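PDB 1XG8: hypothetical protein SA0798 from Staphylococcus aureus subsp. aureus N315, which is of unknown function but belongs to the DUF1462 family of the thioredoxin clan and has a thioredoxin-like fold. Local coordinates for residues 33-36 and 37-41; 76-79 and 80-84; 93-96 and 97-101; 102-105 and 106-110. One frame throughout, in Å; residues are numbered along the deposited sequence.

Contact 1. Residues 33-36 and 37-41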
# COMPACT_ATOMS: atom_id res chain seq x y z
N ASP A 33 7.86 5.45 -3.05
CA ASP A 33 8.57 6.69 -2.75
C ASP A 33 7.62 7.88 -2.69
O ASP A 33 7.88 8.84 -1.98
CB ASP A 33 9.63 6.96 -3.81
CG ASP A 33 10.81 6.04 -3.68
OD1 ASP A 33 11.63 6.00 -4.62
OD2 ASP A 33 10.92 5.37 -2.63
N TRP A 34 6.54 7.80 -3.45
CA TRP A 34 5.53 8.85 -3.52
C TRP A 34 4.66 8.86 -2.28
O TRP A 34 4.37 9.91 -1.70
CB TRP A 34 4.68 8.62 -4.75
CG TRP A 34 3.37 9.30 -4.76
CD1 TRP A 34 3.11 10.60 -5.09
CD2 TRP A 34 2.10 8.68 -4.55
NE1 TRP A 34 1.76 10.82 -5.11
CE2 TRP A 34 1.11 9.66 -4.78
CE3 TRP A 34 1.69 7.38 -4.19
CZ2 TRP A 34 -0.26 9.39 -4.67
CZ3 TRP A 34 0.33 7.11 -4.08
CH2 TRP A 34 -0.63 8.11 -4.32
N LEU A 35 4.24 7.67 -1.87
CA LEU A 35 3.38 7.48 -0.72
C LEU A 35 3.93 8.10 0.57
O LEU A 35 3.20 8.75 1.32
CB LEU A 35 3.16 5.98 -0.54
CG LEU A 35 1.94 5.45 0.19
CD1 LEU A 35 0.66 5.99 -0.43
CD2 LEU A 35 1.97 3.94 0.12
N GLN A 36 5.22 7.92 0.81
CA GLN A 36 5.85 8.44 2.01
C GLN A 36 5.70 9.94 2.22
O GLN A 36 5.23 10.37 3.27
CB GLN A 36 7.32 8.01 2.06
CG GLN A 36 7.49 6.57 2.55
CD GLN A 36 8.72 5.86 2.00
OE1 GLN A 36 8.88 5.72 0.79
NE2 GLN A 36 9.59 5.39 2.89
N PRO A 37 6.07 10.76 1.23
CA PRO A 37 5.94 12.22 1.40
C PRO A 37 4.48 12.62 1.46
O PRO A 37 4.09 13.47 2.24
CB PRO A 37 6.63 12.79 0.17
CG PRO A 37 7.61 11.74 -0.19
CD PRO A 37 6.81 10.47 -0.01
N LEU A 38 3.68 12.01 0.60
CA LEU A 38 2.25 12.28 0.54
C LEU A 38 1.61 12.26 1.92
O LEU A 38 1.00 13.24 2.35
CB LEU A 38 1.57 11.23 -0.34
CG LEU A 38 0.06 11.35 -0.53
CD1 LEU A 38 -0.24 12.56 -1.40
CD2 LEU A 38 -0.49 10.07 -1.16
N LEU A 39 1.75 11.14 2.62
CA LEU A 39 1.16 11.00 3.94
C LEU A 39 1.78 11.90 4.99
O LEU A 39 1.08 12.43 5.85
CB LEU A 39 1.25 9.54 4.38
CG LEU A 39 0.63 8.55 3.41
CD1 LEU A 39 0.65 7.17 4.04
CD2 LEU A 39 -0.79 8.96 3.06
N LYS A 40 3.10 12.08 4.91
CA LYS A 40 3.80 12.94 5.86
C LYS A 40 3.27 14.37 5.76
O LYS A 40 3.30 15.13 6.73
CB LYS A 40 5.30 12.94 5.57
CG LYS A 40 6.08 14.00 6.35
CD LYS A 40 7.54 14.07 5.93
CE LYS A 40 7.68 14.38 4.45
NZ LYS A 40 6.94 15.62 4.08
N ARG A 41 2.77 14.72 4.58
CA ARG A 41 2.24 16.06 4.33
C ARG A 41 0.76 16.23 4.65
O ARG A 41 0.36 17.23 5.25
CB ARG A 41 2.51 16.42 2.87
CG ARG A 41 1.84 17.68 2.37
CD ARG A 41 2.44 18.08 1.04
NE ARG A 41 2.46 16.97 0.09
CZ ARG A 41 3.51 16.64 -0.66
NH1 ARG A 41 4.64 17.34 -0.58
NH2 ARG A 41 3.44 15.62 -1.51
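Trp34 and Leu38, one helical turn apart, lie side by side and point the same way, with Leu38 CD2 set over one face of the indole. Leu38 CD2 stands 3.6 Å from Trp34 CZ2, and its position 23° off the normal of the six-membered ring identifies a CH-pi contact, shifted toward the rim of the indole. In both residues CG is turned away from the backbone N (chi1 161° in Trp34, -180° in Leu38), which makes the side chains run alongside each other. Leu35 makes looser contacts: Leu35 CG lies 4.4 Å from Leu39 CD1, and Leu35 CD1 lies 4.3 Å from Leu38 CD2. In the backbone, Leu38 N donates to Trp34 O at 3.2 Å and Leu39 N to Leu35 O at 3.1 Å, the latter nearly straight. Pro37 interrupts the ladder, since its N has no proton to give, and helix 28-42 is kinked there. Further out, Leu35 meets Val10 and Val12 of strand 8-14, while Leu38 and Trp34 reach Thr97. The chemistry is thus mainly apolar: dispersion and CH-pi packing on one side of a helix in the beta-alpha-beta unit 8-54, with the turn lacking one backbone bond at proline.

Contact 2. Residues 76-79 and 80-84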
# COMPACT_ATOMS: atom_id res chain seq x y z
N ASP A 76 -2.96 -13.46 -10.21
CA ASP A 76 -3.57 -12.41 -11.03
C ASP A 76 -4.85 -11.79 -10.48
O ASP A 76 -5.49 -10.99 -11.18
CB ASP A 76 -3.87 -12.94 -12.43
CG ASP A 76 -5.38 -12.97 -12.73
OD1 ASP A 76 -6.14 -13.59 -11.93
OD2 ASP A 76 -5.81 -12.38 -13.77
N GLU A 77 -5.25 -12.15 -9.27
CA GLU A 77 -6.47 -11.58 -8.73
C GLU A 77 -6.24 -10.09 -8.50
O GLU A 77 -7.01 -9.25 -8.98
CB GLU A 77 -6.87 -12.25 -7.42
CG GLU A 77 -8.35 -12.12 -7.12
CD GLU A 77 -8.65 -12.19 -5.64
OE1 GLU A 77 -8.21 -13.16 -4.98
OE2 GLU A 77 -9.34 -11.27 -5.14
N LEU A 78 -5.19 -9.77 -7.76
CA LEU A 78 -4.85 -8.38 -7.50
C LEU A 78 -3.63 -8.02 -8.33
O LEU A 78 -2.87 -8.90 -8.74
CB LEU A 78 -4.52 -8.16 -6.02
CG LEU A 78 -5.61 -8.42 -4.97
CD1 LEU A 78 -5.10 -7.91 -3.63
CD2 LEU A 78 -6.90 -7.70 -5.34
N PHE A 79 -3.45 -6.73 -8.59
CA PHE A 79 -2.31 -6.24 -9.36
C PHE A 79 -1.34 -5.61 -8.38
O PHE A 79 -1.59 -5.54 -7.18
CB PHE A 79 -2.75 -5.15 -10.36
CG PHE A 79 -3.84 -5.58 -11.30
CD1 PHE A 79 -4.54 -4.62 -12.03
CD2 PHE A 79 -4.18 -6.92 -11.46
CE1 PHE A 79 -5.57 -5.00 -12.91
CE2 PHE A 79 -5.20 -7.30 -12.32
CZ PHE A 79 -5.89 -6.34 -13.05
N TYR A 80 -0.21 -5.15 -8.91
CA TYR A 80 0.77 -4.48 -8.07
C TYR A 80 1.29 -3.29 -8.90
O TYR A 80 1.26 -3.32 -10.13
CB TYR A 80 1.90 -5.43 -7.66
CG TYR A 80 2.77 -5.87 -8.81
CD1 TYR A 80 3.81 -5.06 -9.28
CD2 TYR A 80 2.55 -7.10 -9.44
CE1 TYR A 80 4.60 -5.46 -10.34
CE2 TYR A 80 3.34 -7.50 -10.51
CZ TYR A 80 4.36 -6.67 -10.95
OH TYR A 80 5.13 -7.08 -12.01
N PRO A 81 1.76 -2.23 -8.23
CA PRO A 81 1.83 -2.09 -6.77
C PRO A 81 0.53 -2.34 -6.01
O PRO A 81 -0.55 -1.99 -6.48
CB PRO A 81 2.31 -0.65 -6.58
CG PRO A 81 1.75 0.05 -7.79
CD PRO A 81 2.07 -0.94 -8.88
N LEU A 82 0.65 -2.97 -4.85
CA LEU A 82 -0.50 -3.22 -3.98
C LEU A 82 -0.17 -2.49 -2.68
O LEU A 82 0.92 -2.64 -2.13
CB LEU A 82 -0.68 -4.71 -3.70
CG LEU A 82 -1.73 -5.08 -2.63
CD1 LEU A 82 -3.13 -4.80 -3.12
CD2 LEU A 82 -1.59 -6.55 -2.29
N ILE A 83 -1.11 -1.67 -2.22
CA ILE A 83 -0.91 -0.93 -0.99
C ILE A 83 -1.81 -1.47 0.11
O ILE A 83 -2.99 -1.72 -0.13
CB ILE A 83 -1.25 0.58 -1.16
CG1 ILE A 83 -0.38 1.20 -2.26
CG2 ILE A 83 -1.03 1.31 0.16
CD1 ILE A 83 -0.42 2.71 -2.32
N THR A 84 -1.25 -1.68 1.29
CA THR A 84 -2.05 -2.13 2.43
C THR A 84 -1.62 -1.32 3.64
O THR A 84 -0.46 -0.93 3.75
CB THR A 84 -1.88 -3.64 2.78
OG1 THR A 84 -0.53 -3.89 3.17
CG2 THR A 84 -2.25 -4.53 1.60
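Leu78 and Leu82 make a local apolar contact across the bend that leads into strand 82-85, at the cis-proline of a thioredoxin-like fold. The evidence for the bend is the peptide before Pro81: it is cis, and the CA atoms of Tyr80 and Pro81 are only 2.9 Å apart. A cis-proline at this point of the chain is a hallmark of thioredoxin folds, where it faces the Cys-x-x-Cys motif; here Phe79 and Tyr80 touch Cys19, the first cysteine of such a sequence. That proximity is consistent with a redox-type site, though no such activity is established. Tyr80 has its CG wedged between its own N and carbonyl carbon (chi1 67°), a setting in which the side chain packs on Cys19 and Ile73 and Tyr80 OH is hydrogen-bonded to Val17 O. Leu82 CB also lies 3.7 Å from Phe79 O. Outside the bend, Leu82 is packed against Phe69 and Ile73 of helix 64-74, whereas Ile83, the next residue of the strand, meets Leu35 of helix 28-42. The leucine side chains meet at an oblique angle, Leu78 CD1 standing 3.7 Å from Leu82 CD1 and 4.0 Å from Leu82 CD2.

Contact 3. Residues 93-96 and 97-101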
# COMPACT_ATOMS: atom_id res chain seq x y z
N GLY A 93 -2.50 -1.86 -8.32
CA GLY A 93 -2.35 -1.55 -9.73
C GLY A 93 -2.43 -0.07 -10.05
O GLY A 93 -1.52 0.69 -9.73
N TYR A 94 -3.51 0.34 -10.71
CA TYR A 94 -3.70 1.74 -11.02
C TYR A 94 -4.16 2.33 -9.67
O TYR A 94 -5.14 1.86 -9.08
CB TYR A 94 -4.78 1.90 -12.09
CG TYR A 94 -4.32 1.52 -13.49
CD1 TYR A 94 -3.30 2.23 -14.11
CD2 TYR A 94 -4.88 0.44 -14.17
CE1 TYR A 94 -2.84 1.89 -15.37
CE2 TYR A 94 -4.43 0.08 -15.45
CZ TYR A 94 -3.40 0.82 -16.04
OH TYR A 94 -2.93 0.50 -17.30
N ILE A 95 -3.44 3.33 -9.17
CA ILE A 95 -3.78 3.89 -7.87
C ILE A 95 -4.02 5.39 -7.87
O ILE A 95 -3.20 6.15 -8.37
CB ILE A 95 -2.66 3.55 -6.85
CG1 ILE A 95 -2.56 2.03 -6.70
CG2 ILE A 95 -2.92 4.22 -5.51
CD1 ILE A 95 -1.28 1.58 -6.07
N GLN A 96 -5.15 5.80 -7.31
CA GLN A 96 -5.50 7.21 -7.22
C GLN A 96 -5.23 7.72 -5.82
O GLN A 96 -5.40 7.00 -4.83
CB GLN A 96 -6.97 7.44 -7.55
CG GLN A 96 -7.30 7.45 -9.03
CD GLN A 96 -8.75 7.84 -9.28
OE1 GLN A 96 -9.23 8.83 -8.74
NE2 GLN A 96 -9.44 7.06 -10.10
N THR A 97 -4.82 8.98 -5.74
CA THR A 97 -4.51 9.65 -4.49
C THR A 97 -5.72 9.64 -3.55
O THR A 97 -5.56 9.48 -2.35
CB THR A 97 -4.11 11.09 -4.77
OG1 THR A 97 -3.25 11.13 -5.91
CG2 THR A 97 -3.39 11.67 -3.58
N LYS A 98 -6.91 9.84 -4.11
CA LYS A 98 -8.14 9.86 -3.33
C LYS A 98 -8.39 8.53 -2.63
O LYS A 98 -8.95 8.51 -1.54
CB LYS A 98 -9.33 10.21 -4.22
CG LYS A 98 -9.36 11.66 -4.66
CD LYS A 98 -9.47 12.61 -3.47
CE LYS A 98 -9.32 14.07 -3.90
NZ LYS A 98 -10.33 14.45 -4.92
N GLN A 99 -8.01 7.43 -3.27
CA GLN A 99 -8.18 6.11 -2.67
C GLN A 99 -7.39 6.03 -1.37
O GLN A 99 -7.87 5.49 -0.37
CB GLN A 99 -7.66 5.01 -3.59
CG GLN A 99 -8.31 4.94 -4.93
CD GLN A 99 -7.93 3.67 -5.65
OE1 GLN A 99 -8.31 2.57 -5.22
NE2 GLN A 99 -7.17 3.80 -6.74
N ILE A 100 -6.18 6.57 -1.39
CA ILE A 100 -5.33 6.58 -0.22
C ILE A 100 -5.91 7.52 0.84
O ILE A 100 -6.04 7.14 2.00
CB ILE A 100 -3.90 7.06 -0.54
CG1 ILE A 100 -3.33 6.29 -1.74
CG2 ILE A 100 -3.02 6.88 0.69
CD1 ILE A 100 -3.36 4.82 -1.58
N THR A 101 -6.26 8.74 0.44
CA THR A 101 -6.78 9.70 1.41
C THR A 101 -8.15 9.34 1.97
O THR A 101 -8.39 9.44 3.17
CB THR A 101 -6.81 11.14 0.83
OG1 THR A 101 -7.60 11.17 -0.37
CG2 THR A 101 -5.40 11.61 0.52
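Gln96 occupies the N-cap position of helix 97-110, the closing helix of the thioredoxin-like fold, and Gln99 in the first turn folds back against it. The backbone shows how the helix starts. Gln99 N points at Gln96 O over 3.1 Å, but the N-H angle of 129° makes this a weak hydrogen bond; two residues further along, Thr101 N reaches Thr97 O at 3.0 Å with the regular helical spacing. The side chain of Gln99 has its CG beside its own backbone N (chi1 -59°) and is extended beyond, a shape that carries it back along the incoming chain instead of out into the helix flank. The fold-back rests on two distances: Gln99 CB passes 3.3 Å from Gln96 O, and Gln99 CG lies 3.9 Å from Gln96 CB. The amide ends close to the backbone of Ile95 and Gln96.

A second, apolar layer lies beneath. Ile95 and Ile100 cross at an angle, and the branch methyl Ile95 CG2 meets the terminal methyl Ile100 CD1 at 4.0 Å. Ile100 CG1 also passes 3.8 Å from Gln96 O, which places this side chain under the first turn.

Seen among its neighbours, this helix start lies between the sheet and helix 28-42: Ile95 and Ile100 rest on Ile83 of strand 82-85, and Ile100 also on Val90 of strand 88-92, while Thr97 packs on Trp34 and Leu38 of helix 28-42. Tyr94, before the turn, touches Cys22 and Ala25.

Contact 4. Residues 102-105 and 106-110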
# COMPACT_ATOMS: atom_id res chain seq x y z
N ARG A 102 -9.06 8.93 1.10
CA ARG A 102 -10.39 8.58 1.57
C ARG A 102 -10.37 7.38 2.52
O ARG A 102 -11.21 7.27 3.40
CB ARG A 102 -11.32 8.32 0.39
CG ARG A 102 -11.67 9.60 -0.36
CD ARG A 102 -12.60 9.34 -1.53
NE ARG A 102 -12.90 10.59 -2.23
CZ ARG A 102 -13.71 10.69 -3.28
NH1 ARG A 102 -14.32 9.61 -3.76
NH2 ARG A 102 -13.92 11.87 -3.85
N PHE A 103 -9.40 6.49 2.33
CA PHE A 103 -9.29 5.32 3.20
C PHE A 103 -8.89 5.78 4.61
O PHE A 103 -9.45 5.31 5.60
CB PHE A 103 -8.23 4.35 2.66
CG PHE A 103 -8.09 3.09 3.48
CD1 PHE A 103 -8.93 2.00 3.25
CD2 PHE A 103 -7.12 3.00 4.48
CE1 PHE A 103 -8.81 0.83 4.02
CE2 PHE A 103 -7.00 1.83 5.26
CZ PHE A 103 -7.84 0.74 5.02
N ILE A 104 -7.93 6.69 4.70
CA ILE A 104 -7.49 7.20 5.99
C ILE A 104 -8.53 8.15 6.58
O ILE A 104 -8.91 8.00 7.75
CB ILE A 104 -6.14 7.94 5.85
CG1 ILE A 104 -5.05 6.95 5.48
CG2 ILE A 104 -5.78 8.65 7.16
CD1 ILE A 104 -3.72 7.60 5.21
N ASP A 105 -9.00 9.10 5.78
CA ASP A 105 -10.01 10.06 6.23
C ASP A 105 -11.21 9.35 6.83
O ASP A 105 -11.73 9.76 7.87
CB ASP A 105 -10.48 10.93 5.07
CG ASP A 105 -9.42 11.90 4.62
OD1 ASP A 105 -8.37 12.00 5.30
OD2 ASP A 105 -9.64 12.57 3.59
N GLN A 106 -11.65 8.30 6.16
CA GLN A 106 -12.79 7.52 6.63
C GLN A 106 -12.53 7.04 8.05
O GLN A 106 -13.44 7.05 8.88
CB GLN A 106 -13.03 6.34 5.69
CG GLN A 106 -14.25 5.51 6.03
CD GLN A 106 -14.10 4.76 7.34
OE1 GLN A 106 -13.05 4.17 7.62
NE2 GLN A 106 -15.15 4.77 8.15
N LYS A 107 -11.30 6.61 8.32
CA LYS A 107 -10.94 6.12 9.66
C LYS A 107 -10.96 7.25 10.69
O LYS A 107 -11.53 7.11 11.77
CB LYS A 107 -9.55 5.48 9.62
CG LYS A 107 -9.56 4.00 9.27
CD LYS A 107 -8.17 3.53 8.88
CE LYS A 107 -7.98 2.05 9.16
NZ LYS A 107 -9.12 1.22 8.70
N LEU A 108 -10.34 8.38 10.34
CA LEU A 108 -10.28 9.54 11.21
C LEU A 108 -11.67 9.98 11.63
O LEU A 108 -11.93 10.27 12.81
CB LEU A 108 -9.59 10.71 10.50
CG LEU A 108 -8.16 10.46 10.03
CD1 LEU A 108 -7.63 11.71 9.36
CD2 LEU A 108 -7.30 10.07 11.23
N VAL A 109 -12.57 10.04 10.65
CA VAL A 109 -13.95 10.46 10.85
C VAL A 109 -14.79 9.47 11.64
O VAL A 109 -15.63 9.87 12.43
CB VAL A 109 -14.62 10.73 9.47
CG1 VAL A 109 -16.13 10.59 9.56
CG2 VAL A 109 -14.25 12.13 8.99
N ASN A 110 -14.58 8.18 11.44
CA ASN A 110 -15.40 7.22 12.15
C ASN A 110 -14.77 6.53 13.34
O ASN A 110 -15.42 6.34 14.36
CB ASN A 110 -15.95 6.20 11.16
CG ASN A 110 -16.75 6.84 10.06
OD1 ASN A 110 -16.28 6.98 8.92
ND2 ASN A 110 -17.96 7.26 10.39
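With chi1 at -178°, Phe103 carries its ring away from its own N and along the helix flank, where the Lys107 chain, starting from chi1 -87° and bending only at its far end, runs beside it in the same direction. The lysine tail packs closely beside the ring: Lys107 CE is 4.0 Å from Phe103 CE2, and Lys107 NZ is 3.9 Å from Phe103 CZ. Lys107 NZ is also held by Glu88, in a salt bridge that ties this flank to strand 88-92.

One step round the helix, Ile104 and Leu108 also lie side by side; Ile104 CG2 meets Leu108 CG at 4.1 Å. Leu108 CD1 stands at the same distance, 4.1 Å, from Asp105 OD1, an oxygen that takes part in a hydrogen bond with Tyr43 OH.

The i to i+4 backbone bonds set this spacing. Leu108 N donates to Ile104 O at 3.0 Å, and Val109 N to Asp105 O at 2.9 Å. Gln106 N reaches Arg102 O at 3.0 Å from 42° out of the carbonyl plane, a departure from the more axial approach of the other two.

Phe103, Ile104 and Lys107 all touch Met85 at the end of strand 82-85. The helix is therefore amphipathic here: hydrocarbon of Phe103, Ile104 and Lys107 faces the sheet, while the lysine and aspartate ends find polar partners. The Glu88 bridge probably helps fix the rotation of the lysine tail beside the ring.

Overall arrangement
Contacts 1 and 3 bring helix 28-42 and the start of helix 97-110 together, their centres about 12 Å apart; Leu39 CD2 comes within 3.9 Å of Ile100 CG2. Farther along, Leu39 CD2 also reaches Ile104 CD1 of contact 4, again at 3.9 Å. Contact 2 joins contact 3 through a probable hydrogen bond, Pro81 O to Gly93 N at 2.7 Å, and meets contact 1 where Ile83 CD1 packs 3.6 Å from Leu35 CD2. Contacts 2 and 4 remain separate, with nearest atoms about 6 Å apart. Contacts 2 and 3 border the Cys19 to Cys22 region, the likely counterpart of a thioredoxin redox site; contact 4 prolongs the last helix from contact 3.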